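Local coordinates for protein ribonucleoside-diphosphate reductase (Pseudomonas aeruginosa, PDB 5IM3) that probably catalyses reduction of ribonucleoside diphosphates to the deoxyribonucleotides needed for DNA synthesis, and binds dATP as an allosteric effector in an ATP-cone domain, at residues Q104-L109 with D120-R125; I35-T40 with I96-I101. All blocks are in the same frame, centred on the assembly; numbering follows the deposited sequence.

Contact 1 of 2, residues Q104-L109 with D120-R125. With DTP (2'-deoxyadenosine 5'-triphosphate), chain D.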
loop_
_atom_site.group_PDB
_atom_site.type_symbol
_atom_site.label_atom_id
_atom_site.label_comp_id
_atom_site.label_asym_id
_atom_site.label_seq_id
_atom_site.Cartn_x
_atom_site.Cartn_y
_atom_site.Cartn_z
ATOM N N GLN A 104 -48.719 17.239 7.776
ATOM C CA GLN A 104 -48.594 16.093 6.880
ATOM C C GLN A 104 -49.363 16.306 5.583
ATOM O O GLN A 104 -48.976 15.762 4.543
ATOM C CB GLN A 104 -49.069 14.822 7.585
ATOM C CG GLN A 104 -48.123 14.337 8.676
ATOM C CD GLN A 104 -46.774 13.902 8.132
ATOM O OE1 GLN A 104 -46.684 13.332 7.045
ATOM N NE2 GLN A 104 -45.714 14.176 8.887
ATOM N N VAL A 105 -50.443 17.088 5.618
ATOM C CA VAL A 105 -51.151 17.428 4.387
ATOM C C VAL A 105 -50.258 18.272 3.486
ATOM O O VAL A 105 -50.138 18.008 2.283
ATOM C CB VAL A 105 -52.475 18.146 4.707
ATOM C CG1 VAL A 105 -53.054 18.808 3.456
ATOM C CG2 VAL A 105 -53.480 17.162 5.296
ATOM N N GLU A 106 -49.627 19.304 4.051
ATOM C CA GLU A 106 -48.689 20.106 3.275
ATOM C C GLU A 106 -47.569 19.240 2.720
ATOM O O GLU A 106 -47.146 19.418 1.572
ATOM C CB GLU A 106 -48.107 21.231 4.132
ATOM C CG GLU A 106 -49.102 22.321 4.516
ATOM C CD GLU A 106 -48.475 23.417 5.368
ATOM O OE1 GLU A 106 -47.277 23.301 5.715
ATOM O OE2 GLU A 106 -49.182 24.399 5.692
ATOM N N LEU A 107 -47.078 18.293 3.520
ATOM C CA LEU A 107 -45.993 17.430 3.070
ATOM C C LEU A 107 -46.403 16.639 1.832
ATOM O O LEU A 107 -45.655 16.569 0.852
ATOM C CB LEU A 107 -45.571 16.492 4.202
ATOM C CG LEU A 107 -44.458 15.488 3.878
ATOM C CD1 LEU A 107 -43.175 16.203 3.464
ATOM C CD2 LEU A 107 -44.197 14.569 5.063
ATOM N N ALA A 108 -47.599 16.046 1.858
ATOM C CA ALA A 108 -48.051 15.237 0.730
ATOM C C ALA A 108 -48.204 16.086 -0.528
ATOM O O ALA A 108 -47.765 15.691 -1.614
ATOM C CB ALA A 108 -49.369 14.545 1.078
ATOM N N LEU A 109 -48.834 17.258 -0.401
ATOM C CA LEU A 109 -48.947 18.164 -1.540
ATOM C C LEU A 109 -47.572 18.542 -2.078
ATOM O O LEU A 109 -47.364 18.592 -3.297
ATOM C CB LEU A 109 -49.719 19.420 -1.139
ATOM C CG LEU A 109 -51.243 19.300 -1.053
ATOM C CD1 LEU A 109 -51.827 20.450 -0.239
ATOM C CD2 LEU A 109 -51.852 19.263 -2.449
ATOM N N ASP A 120 -50.522 27.918 -1.718
ATOM C CA ASP A 120 -51.774 28.568 -1.351
ATOM C C ASP A 120 -52.416 27.878 -0.157
ATOM O O ASP A 120 -53.141 28.519 0.613
ATOM C CB ASP A 120 -52.721 28.602 -2.549
ATOM C CG ASP A 120 -52.289 29.615 -3.593
ATOM O OD1 ASP A 120 -52.098 30.792 -3.226
ATOM O OD2 ASP A 120 -52.115 29.234 -4.772
ATOM N N TYR A 121 -52.150 26.584 0.023
ATOM C CA TYR A 121 -52.562 25.908 1.248
ATOM C C TYR A 121 -51.834 26.495 2.450
ATOM O O TYR A 121 -52.452 26.811 3.473
ATOM C CB TYR A 121 -52.295 24.405 1.132
ATOM C CG TYR A 121 -53.009 23.573 2.172
ATOM C CD1 TYR A 121 -52.509 23.455 3.460
ATOM C CD2 TYR A 121 -54.184 22.899 1.863
ATOM C CE1 TYR A 121 -53.159 22.699 4.414
ATOM C CE2 TYR A 121 -54.841 22.135 2.810
ATOM C CZ TYR A 121 -54.324 22.039 4.083
ATOM O OH TYR A 121 -54.973 21.282 5.032
ATOM N N VAL A 122 -50.513 26.663 2.334
ATOM C CA VAL A 122 -49.727 27.267 3.407
ATOM C C VAL A 122 -50.234 28.671 3.709
ATOM O O VAL A 122 -50.502 29.020 4.865
ATOM C CB VAL A 122 -48.232 27.281 3.030
ATOM C CG1 VAL A 122 -47.447 28.228 3.938
ATOM C CG2 VAL A 122 -47.648 25.880 3.103
ATOM N N ILE A 123 -50.363 29.500 2.669
ATOM C CA ILE A 123 -50.743 30.898 2.860
ATOM C C ILE A 123 -52.074 30.991 3.593
ATOM O O ILE A 123 -52.199 31.685 4.611
ATOM C CB ILE A 123 -50.795 31.622 1.501
ATOM C CG1 ILE A 123 -49.375 31.827 0.962
ATOM C CG2 ILE A 123 -51.541 32.957 1.618
ATOM C CD1 ILE A 123 -49.323 32.232 -0.503
ATOM N N TYR A 124 -53.092 30.302 3.076
ATOM C CA TYR A 124 -54.410 30.335 3.700
ATOM C C TYR A 124 -54.346 29.831 5.135
ATOM O O TYR A 124 -54.917 30.439 6.046
ATOM C CB TYR A 124 -55.393 29.501 2.876
ATOM C CG TYR A 124 -56.800 29.465 3.433
ATOM C CD1 TYR A 124 -57.148 28.568 4.437
ATOM C CD2 TYR A 124 -57.782 30.318 2.950
ATOM C CE1 TYR A 124 -58.429 28.528 4.946
ATOM C CE2 TYR A 124 -59.069 30.284 3.452
ATOM C CZ TYR A 124 -59.385 29.386 4.450
ATOM O OH TYR A 124 -60.662 29.342 4.961
ATOM N N ARG A 125 -53.653 28.714 5.356
ATOM C CA ARG A 125 -53.547 28.170 6.705
ATOM C C ARG A 125 -52.870 29.158 7.644
ATOM O O ARG A 125 -53.224 29.247 8.826
ATOM C CB ARG A 125 -52.780 26.849 6.682
ATOM C CG ARG A 125 -52.496 26.277 8.065
ATOM C CD ARG A 125 -51.517 25.133 7.987
ATOM N NE ARG A 125 -51.047 24.733 9.307
ATOM C CZ ARG A 125 -50.075 23.852 9.514
ATOM N NH1 ARG A 125 -49.467 23.275 8.483
ATOM N NH2 ARG A 125 -49.713 23.544 10.750
HETATM P PG DTP D . -59.998 27.866 10.945
HETATM O O1G DTP D . -60.826 26.679 10.927
HETATM O O2G DTP D . -60.624 29.050 10.282
HETATM O O3G DTP D . -59.537 28.248 12.320
HETATM P PB DTP D . -58.242 26.399 9.154
HETATM O O1B DTP D . -58.635 25.090 9.705
HETATM O O2B DTP D . -56.747 26.422 8.876
HETATM O O3B DTP D . -58.657 27.575 10.142
HETATM P PA DTP D . -60.504 26.196 7.375
HETATM O O1A DTP D . -61.169 27.230 6.555
HETATM O O2A DTP D . -61.344 25.811 8.603
HETATM O O3A DTP D . -59.069 26.708 7.833
HETATM O "O5'" DTP D . -60.141 24.876 6.602
HETATM C "C5'" DTP D . -59.639 24.959 5.259
HETATM C "C4'" DTP D . -58.313 24.253 5.107
HETATM O "O4'" DTP D . -58.172 23.816 3.739
HETATM C "C3'" DTP D . -57.082 25.115 5.424
HETATM O "O3'" DTP D . -56.277 24.493 6.426
HETATM C "C2'" DTP D . -56.313 25.189 4.104
HETATM C "C1'" DTP D . -57.290 24.683 3.057
HETATM N N9 DTP D . -58.067 25.719 2.379
HETATM C C8 DTP D . -59.385 26.052 2.541
HETATM N N7 DTP D . -59.772 27.075 1.817
HETATM C C5 DTP D . -58.626 27.439 1.126
HETATM C C6 DTP D . -58.366 28.458 0.191
HETATM N N6 DTP D . -59.261 29.379 -0.174
HETATM N N1 DTP D . -57.123 28.528 -0.329
HETATM C C2 DTP D . -56.207 27.643 0.073
HETATM N N3 DTP D . -56.329 26.655 0.959
HETATM C C4 DTP D . -57.570 26.605 1.455
#
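Tyr121 brings its ring up against Val105 and Glu106, and this apolar part is closely packed. CG1 of Val105 approaches Tyr121 OH and CZ, each at 3.5 Å, while CG of Glu106 lies 3.7 Å from Tyr121 CD1; both meet the ring obliquely. With CG anti to the backbone N (chi1 -165°), the ring stands between segment 104-109 and a bound dATP (chain D). C2' of that nucleotide sits 3.6 Å above the plane of the Tyr121 ring. Tyr121 OH is held by Gln102 and bonds weakly to O3' of the other dATP (chain C). Between the two segments the packing is looser at Leu109, whose CD1 comes to 4.0 Å of Tyr121 CD2 and which packs on Phe57 and Leu78. The segments belong to antiparallel helices of the ATP cone, a helical bundle capped by a small sheet; their local axes run at 158° and approach to 10.6 Å. Tyr124 lays a ring face over C5 of the adenine of the chain D dATP, and Tyr124 OH donates to its O1A at 2.7 Å. The polar flank meets the second subunit, not solvent. Glu106 OE2 takes a weak, bent bond from Arg125 NH1 at 3.0 Å within a salt bridge and touches Val122 CG2 at 3.4 Å, whereas OE1 pairs with Arg119 and Gln115 of the second subunit. Arg125 NH2 is bridged to Glu99 and Asp103.

Contact 2 of 2, residues I35-T40 with I96-I101. With DTP (2'-deoxyadenosine 5'-triphosphate), chain C; DTP (2'-deoxyadenosine 5'-triphosphate), chain D.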
loop_
_atom_site.group_PDB
_atom_site.type_symbol
_atom_site.label_atom_id
_atom_site.label_comp_id
_atom_site.label_asym_id
_atom_site.label_seq_id
_atom_site.Cartn_x
_atom_site.Cartn_y
_atom_site.Cartn_z
ATOM N N ILE A 35 -56.927 15.492 18.532
ATOM C CA ILE A 35 -57.043 16.570 19.508
ATOM C C ILE A 35 -57.363 17.850 18.745
ATOM O O ILE A 35 -56.499 18.413 18.068
ATOM C CB ILE A 35 -55.758 16.726 20.331
ATOM C CG1 ILE A 35 -55.347 15.388 20.957
ATOM C CG2 ILE A 35 -55.953 17.783 21.413
ATOM C CD1 ILE A 35 -53.918 15.367 21.456
ATOM N N LYS A 36 -58.607 18.312 18.848
ATOM C CA LYS A 36 -59.002 19.539 18.175
ATOM C C LYS A 36 -58.159 20.713 18.672
ATOM O O LYS A 36 -57.353 20.592 19.600
ATOM C CB LYS A 36 -60.488 19.816 18.401
ATOM C CG LYS A 36 -61.417 18.918 17.592
ATOM C CD LYS A 36 -61.778 19.540 16.249
ATOM C CE LYS A 36 -62.793 20.666 16.409
ATOM N NZ LYS A 36 -63.115 21.322 15.109
ATOM N N ARG A 37 -58.356 21.869 18.032
ATOM C CA ARG A 37 -57.598 23.062 18.396
ATOM C C ARG A 37 -57.720 23.359 19.882
ATOM O O ARG A 37 -56.766 23.831 20.511
ATOM C CB ARG A 37 -58.083 24.262 17.580
ATOM C CG ARG A 37 -57.873 24.109 16.087
ATOM C CD ARG A 37 -57.088 25.269 15.493
ATOM N NE ARG A 37 -56.257 24.848 14.368
ATOM C CZ ARG A 37 -56.707 24.653 13.133
ATOM N NH1 ARG A 37 -57.991 24.832 12.850
ATOM N NH2 ARG A 37 -55.869 24.273 12.175
ATOM N N ASN A 38 -58.887 23.087 20.463
ATOM C CA ASN A 38 -59.155 23.377 21.869
ATOM C C ASN A 38 -59.811 22.153 22.504
ATOM O O ASN A 38 -61.039 22.036 22.538
ATOM C CB ASN A 38 -60.023 24.625 22.002
ATOM C CG ASN A 38 -61.186 24.631 21.031
ATOM O OD1 ASN A 38 -61.220 23.848 20.080
ATOM N ND2 ASN A 38 -62.141 25.527 21.256
ATOM N N GLY A 39 -58.980 21.234 22.989
ATOM C CA GLY A 39 -59.426 20.197 23.899
ATOM C C GLY A 39 -60.166 19.026 23.285
ATOM O O GLY A 39 -59.687 17.889 23.337
ATOM N N THR A 40 -61.336 19.293 22.703
ATOM C CA THR A 40 -62.268 18.226 22.355
ATOM C C THR A 40 -61.590 17.163 21.499
ATOM O O THR A 40 -60.609 17.426 20.798
ATOM C CB THR A 40 -63.480 18.795 21.612
ATOM O OG1 THR A 40 -63.064 19.339 20.353
ATOM C CG2 THR A 40 -64.159 19.882 22.436
ATOM N N ILE A 96 -53.698 12.311 17.767
ATOM C CA ILE A 96 -52.764 13.212 17.108
ATOM C C ILE A 96 -53.342 14.620 17.128
ATOM O O ILE A 96 -54.556 14.821 17.211
ATOM C CB ILE A 96 -52.463 12.778 15.659
ATOM C CG1 ILE A 96 -53.767 12.425 14.937
ATOM C CG2 ILE A 96 -51.491 11.600 15.651
ATOM C CD1 ILE A 96 -53.594 12.093 13.473
ATOM N N HIS A 97 -52.450 15.603 17.045
ATOM C CA HIS A 97 -52.861 16.996 17.085
ATOM C C HIS A 97 -53.338 17.455 15.714
ATOM O O HIS A 97 -52.918 16.935 14.676
ATOM C CB HIS A 97 -51.712 17.884 17.561
ATOM C CG HIS A 97 -51.448 17.789 19.031
ATOM N ND1 HIS A 97 -50.566 16.878 19.572
ATOM C CD2 HIS A 97 -51.960 18.484 20.075
ATOM C CE1 HIS A 97 -50.541 17.020 20.886
ATOM N NE2 HIS A 97 -51.377 17.988 21.216
ATOM N N ILE A 98 -54.232 18.446 15.721
ATOM C CA ILE A 98 -54.799 18.942 14.472
ATOM C C ILE A 98 -53.708 19.551 13.602
ATOM O O ILE A 98 -53.710 19.392 12.374
ATOM C CB ILE A 98 -55.925 19.949 14.770
ATOM C CG1 ILE A 98 -56.773 20.202 13.522
ATOM C CG2 ILE A 98 -55.358 21.247 15.321
ATOM C CD1 ILE A 98 -57.812 19.129 13.286
ATOM N N GLU A 99 -52.753 20.252 14.221
ATOM C CA GLU A 99 -51.644 20.830 13.466
ATOM C C GLU A 99 -50.707 19.750 12.943
ATOM O O GLU A 99 -50.041 19.948 11.921
ATOM C CB GLU A 99 -50.875 21.824 14.338
ATOM C CG GLU A 99 -51.730 22.952 14.894
ATOM C CD GLU A 99 -52.293 23.851 13.809
ATOM O OE1 GLU A 99 -51.576 24.123 12.824
ATOM O OE2 GLU A 99 -53.459 24.282 13.939
ATOM N N GLU A 100 -50.641 18.607 13.630
ATOM C CA GLU A 100 -49.837 17.491 13.145
ATOM C C GLU A 100 -50.374 16.965 11.821
ATOM O O GLU A 100 -49.604 16.483 10.983
ATOM C CB GLU A 100 -49.812 16.386 14.203
ATOM C CG GLU A 100 -48.522 15.576 14.259
ATOM C CD GLU A 100 -48.397 14.770 15.543
ATOM O OE1 GLU A 100 -48.940 15.209 16.580
ATOM O OE2 GLU A 100 -47.758 13.696 15.515
ATOM N N ILE A 101 -51.687 17.064 11.610
ATOM C CA ILE A 101 -52.295 16.626 10.359
ATOM C C ILE A 101 -52.084 17.668 9.269
ATOM O O ILE A 101 -51.757 17.329 8.125
ATOM C CB ILE A 101 -53.791 16.336 10.580
ATOM C CG1 ILE A 101 -53.960 15.346 11.739
ATOM C CG2 ILE A 101 -54.430 15.813 9.288
ATOM C CD1 ILE A 101 -55.371 15.119 12.138
HETATM P PG DTP C . -63.290 23.961 11.772
HETATM O O1G DTP C . -64.520 23.325 11.248
HETATM O O2G DTP C . -62.356 24.464 10.655
HETATM O O3G DTP C . -63.580 25.124 12.699
HETATM P PB DTP C . -60.968 22.378 12.130
HETATM O O1B DTP C . -60.070 23.489 11.750
HETATM O O2B DTP C . -60.344 21.480 13.183
HETATM O O3B DTP C . -62.385 22.935 12.586
HETATM P PA DTP C . -61.216 22.131 9.329
HETATM O O1A DTP C . -62.113 21.398 8.416
HETATM O O2A DTP C . -61.380 23.654 9.295
HETATM O O3A DTP C . -61.360 21.581 10.814
HETATM O "O5'" DTP C . -59.725 21.794 9.083
HETATM C "C5'" DTP C . -59.420 20.396 9.077
HETATM C "C4'" DTP C . -57.937 20.159 9.159
HETATM O "O4'" DTP C . -57.664 19.260 10.250
HETATM C "C3'" DTP C . -57.376 19.453 7.934
HETATM O "O3'" DTP C . -55.976 19.689 7.780
HETATM C "C2'" DTP C . -57.658 17.990 8.248
HETATM C "C1'" DTP C . -57.665 17.921 9.771
HETATM N N9 DTP C . -58.820 17.224 10.331
HETATM C C8 DTP C . -60.068 17.718 10.605
HETATM N N7 DTP C . -60.923 16.815 11.020
HETATM C C5 DTP C . -60.184 15.642 11.025
HETATM C C6 DTP C . -60.513 14.317 11.363
HETATM N N6 DTP C . -61.755 13.917 11.663
HETATM N N1 DTP C . -59.530 13.392 11.297
HETATM C C2 DTP C . -58.313 13.777 10.899
HETATM N N3 DTP C . -57.899 14.986 10.522
HETATM C C4 DTP C . -58.884 15.881 10.613
HETATM P PG DTP D . -59.998 27.866 10.945
HETATM O O1G DTP D . -60.826 26.679 10.927
HETATM O O2G DTP D . -60.624 29.050 10.282
HETATM O O3G DTP D . -59.537 28.248 12.320
HETATM P PB DTP D . -58.242 26.399 9.154
HETATM O O1B DTP D . -58.635 25.090 9.705
HETATM O O2B DTP D . -56.747 26.422 8.876
HETATM O O3B DTP D . -58.657 27.575 10.142
HETATM P PA DTP D . -60.504 26.196 7.375
HETATM O O1A DTP D . -61.169 27.230 6.555
HETATM O O2A DTP D . -61.344 25.811 8.603
HETATM O O3A DTP D . -59.069 26.708 7.833
HETATM O "O5'" DTP D . -60.141 24.876 6.602
HETATM C "C5'" DTP D . -59.639 24.959 5.259
HETATM C "C4'" DTP D . -58.313 24.253 5.107
HETATM O "O4'" DTP D . -58.172 23.816 3.739
HETATM C "C3'" DTP D . -57.082 25.115 5.424
HETATM O "O3'" DTP D . -56.277 24.493 6.426
HETATM C "C2'" DTP D . -56.313 25.189 4.104
HETATM C "C1'" DTP D . -57.290 24.683 3.057
HETATM N N9 DTP D . -58.067 25.719 2.379
HETATM C C8 DTP D . -59.385 26.052 2.541
HETATM N N7 DTP D . -59.772 27.075 1.817
HETATM C C5 DTP D . -58.626 27.439 1.126
HETATM C C6 DTP D . -58.366 28.458 0.191
HETATM N N6 DTP D . -59.261 29.379 -0.174
HETATM N N1 DTP D . -57.123 28.528 -0.329
HETATM C C2 DTP D . -56.207 27.643 0.073
HETATM N N3 DTP D . -56.329 26.655 0.959
HETATM C C4 DTP D . -57.570 26.605 1.455
#
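Ile35 pairs with the end of strand 95-97: its N donates to Ile96 O at 2.8 Å, nearly straight at 163°, and its O receives a weak bond from Ile98 N at 3.3 Å. On the same face of the sheet, Ile35 CD1 makes a CH-pi contact, 3.8 Å from the centroid of the His97 ring and 15° off its normal. This parallel bridge joins strands 33-35 and 95-97 in the three-stranded sheet that caps the ATP cone, and His97 is the N-cap of helix 98-111. Lys36 turns away from 96-101 and sends NZ to the beta phosphate of one dATP (chain C), a weak bond. Arg37, bent at chi2 and chi3, curls back toward the helix start. Its NE and NH2 grip a single oxygen, Glu99 OE2, at 2.9 and 3.0 Å, side-on and in the guanidinium plane; Glu99 OE1 is bridged to Arg125. Ile98 CG2 touches Arg37 NE at 3.8 Å. Arg37 NH1 is directed to O1B of the second dATP (chain D) at 3.2 Å and also bonds weakly to O1B of the first. Past it the loop closes with Lys36 N donating to Thr40 O.

Helix 98-111 serves both contacts, whose centres lie 16 Å apart, and a salt bridge of 2.8 Å from Arg125 NH2 to Glu99 OE1 joins them directly. A charged chain thus runs from Arg37 in contact 2 through Glu99 and Arg125 to Glu106 in contact 1, and on to the second subunit. Both contacts reach both nucleotides. On the dATP of chain D, 120-125 meets sugar, base and alpha phosphate, and 35-40 the beta phosphate; that of chain C is met by Lys36, Arg37, Ile98 and Ile101 of contact 2 and, weakly, by Tyr121 OH of contact 1. A bound magnesium ion lies about 4 Å from the Arg37 side chain and about 9 Å from that of Arg125.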